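Local coordinates for protein gamma-glutamyltranspeptidase (Streptomyces lincolnensis, PDB 6J3I) that probably acts as a gamma-glutamyltranspeptidase-like enzyme of the N-terminal nucleophile hydrolase superfamily, related to LmbA and likely to act on gamma-glutamyl bonds, at residues A[61-66]-A[434-439]. The protein carries 1 engineered substitution. Sequence-based numbering, arbitrary orientation.
Sequences VPILLA and VAATPS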
loop_
_atom_site.group_PDB
_atom_site.type_symbol
_atom_site.label_atom_id
_atom_site.label_comp_id
_atom_site.label_asym_id
_atom_site.label_seq_id
_atom_site.Cartn_x
_atom_site.Cartn_y
_atom_site.Cartn_z
ATOM N N VAL A 61 4.223 6.325 0.494
ATOM C CA VAL A 61 4.930 5.047 0.403
ATOM C C VAL A 61 5.681 4.690 1.696
ATOM O O VAL A 61 6.527 5.463 2.147
ATOM C CB VAL A 61 5.914 5.025 -0.803
ATOM C CG1 VAL A 61 7.041 6.037 -0.646
ATOM C CG2 VAL A 61 6.478 3.629 -1.026
ATOM N N PRO A 62 5.361 3.525 2.300
ATOM C CA PRO A 62 6.288 2.873 3.219
ATOM C C PRO A 62 7.296 2.014 2.453
ATOM O O PRO A 62 6.918 1.314 1.515
ATOM C CB PRO A 62 5.384 1.987 4.100
ATOM C CG PRO A 62 3.996 2.176 3.620
ATOM C CD PRO A 62 4.045 2.870 2.301
ATOM N N ILE A 63 8.558 2.082 2.868
ATOM C CA ILE A 63 9.648 1.300 2.286
ATOM C C ILE A 63 10.331 0.575 3.434
ATOM O O ILE A 63 10.665 1.195 4.441
ATOM C CB ILE A 63 10.691 2.201 1.576
ATOM C CG1 ILE A 63 9.991 3.217 0.662
ATOM C CG2 ILE A 63 11.716 1.351 0.812
ATOM C CD1 ILE A 63 10.915 4.225 0.011
ATOM N N LEU A 64 10.501 -0.734 3.293
ATOM C CA LEU A 64 11.344 -1.524 4.178
ATOM C C LEU A 64 12.607 -1.810 3.382
ATOM O O LEU A 64 12.519 -2.274 2.241
ATOM C CB LEU A 64 10.660 -2.843 4.545
ATOM C CG LEU A 64 9.623 -2.852 5.674
ATOM C CD1 LEU A 64 8.784 -4.115 5.590
ATOM C CD2 LEU A 64 10.277 -2.762 7.045
ATOM N N LEU A 65 13.772 -1.522 3.961
ATOM C CA LEU A 65 15.042 -1.836 3.310
ATOM C C LEU A 65 15.868 -2.731 4.215
ATOM O O LEU A 65 15.909 -2.535 5.424
ATOM C CB LEU A 65 15.818 -0.583 2.912
ATOM C CG LEU A 65 15.965 0.506 3.974
ATOM C CD1 LEU A 65 17.309 1.212 3.853
ATOM C CD2 LEU A 65 14.820 1.511 3.893
ATOM N N ALA A 66 16.492 -3.733 3.604
ATOM C CA ALA A 66 17.354 -4.695 4.286
ATOM C C ALA A 66 18.686 -4.711 3.539
ATOM O O ALA A 66 18.907 -5.577 2.690
ATOM C CB ALA A 66 16.712 -6.076 4.304
ATOM N N VAL A 434 14.678 -4.572 -0.910
ATOM C CA VAL A 434 13.661 -3.541 -0.674
ATOM C C VAL A 434 12.280 -4.136 -0.880
ATOM O O VAL A 434 12.100 -5.042 -1.695
ATOM C CB VAL A 434 13.697 -2.373 -1.682
ATOM C CG1 VAL A 434 13.519 -1.049 -0.959
ATOM C CG2 VAL A 434 14.951 -2.379 -2.535
ATOM N N ALA A 435 11.305 -3.579 -0.176
ATOM C CA ALA A 435 9.898 -3.863 -0.428
ATOM C C ALA A 435 9.108 -2.587 -0.147
ATOM O O ALA A 435 9.226 -2.006 0.936
ATOM C CB ALA A 435 9.414 -5.009 0.449
ATOM N N ALA A 436 8.321 -2.148 -1.126
ATOM C CA ALA A 436 7.590 -0.879 -1.028
ATOM C C ALA A 436 6.177 -1.032 -1.563
ATOM O O ALA A 436 5.965 -1.701 -2.573
ATOM C CB ALA A 436 8.324 0.211 -1.795
ATOM N N THR A 437 5.211 -0.404 -0.897
ATOM C CA THR A 437 3.838 -0.351 -1.418
ATOM C C THR A 437 3.428 1.113 -1.554
ATOM O O THR A 437 2.870 1.693 -0.624
ATOM C CB THR A 437 2.826 -1.266 -0.657
ATOM O OG1 THR A 437 1.603 -0.581 -0.371
ATOM C CG2 THR A 437 3.401 -1.775 0.608
ATOM N N PRO A 438 3.754 1.720 -2.717
ATOM C CA PRO A 438 3.316 3.080 -3.012
ATOM C C PRO A 438 1.855 3.123 -3.453
ATOM O O PRO A 438 1.358 2.190 -4.090
ATOM C CB PRO A 438 4.246 3.523 -4.151
ATOM C CG PRO A 438 4.628 2.264 -4.830
ATOM C CD PRO A 438 4.644 1.198 -3.773
ATOM N N SER A 439 1.203 4.228 -3.117
ATOM C CA SER A 439 -0.213 4.410 -3.328
ATOM C C SER A 439 -0.533 5.891 -3.331
ATOM O O SER A 439 0.364 6.725 -3.178
ATOM C CB SER A 439 -0.974 3.763 -2.185
ATOM O OG SER A 439 -2.319 3.541 -2.544
#
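Leu64 and Ala435 pair through their backbones and join two antiparallel strands, 61-66 and 434-436. The strand axes come within 4.8 Å, at 168° between their directions. Leu64 N donates to Ala435 O over 3.0 Å. Ala435 N returns a bond to Leu64 O, also 3.0 Å. Just past the end of strand 434-436, a weak bond runs from Thr437 N to Pro62 O at 3.4 Å. As a proline, Pro62 has no N-H to give, and its ring carbon CD lies 3.4 Å from Thr437 O. CA-H...O contacts run beside the bonds, among them Val434 CA to Leu64 O.

Apolar contacts gather on the face bearing Ile63, Val434 and Ala436. Ile63 and Val434 run alongside each other on this face, with Ile63 CG2 3.5 Å from Val434 CG1. On Val61, CG2 stands anti to the backbone N, which directs it to Pro438 CB at 3.8 Å and to the methyl of Ala436. Trp115 of helix 111-122 touches Val61, Ile63 and Ala436 on this side.

Strands 73-77 and 424-428 continue the antiparallel pairing outward, so the contact lies inside a sheet of the Ntn-hydrolase fold. Past the strand, Ser439 OG bonds to Asp420. The touching residues are all buried and offer only apolar side chains or backbone groups across the contact; Thr437 takes part through its backbone. Cohesion between the segments therefore comes from two good backbone bonds, a weak third and close methyl packing, without any salt bridge.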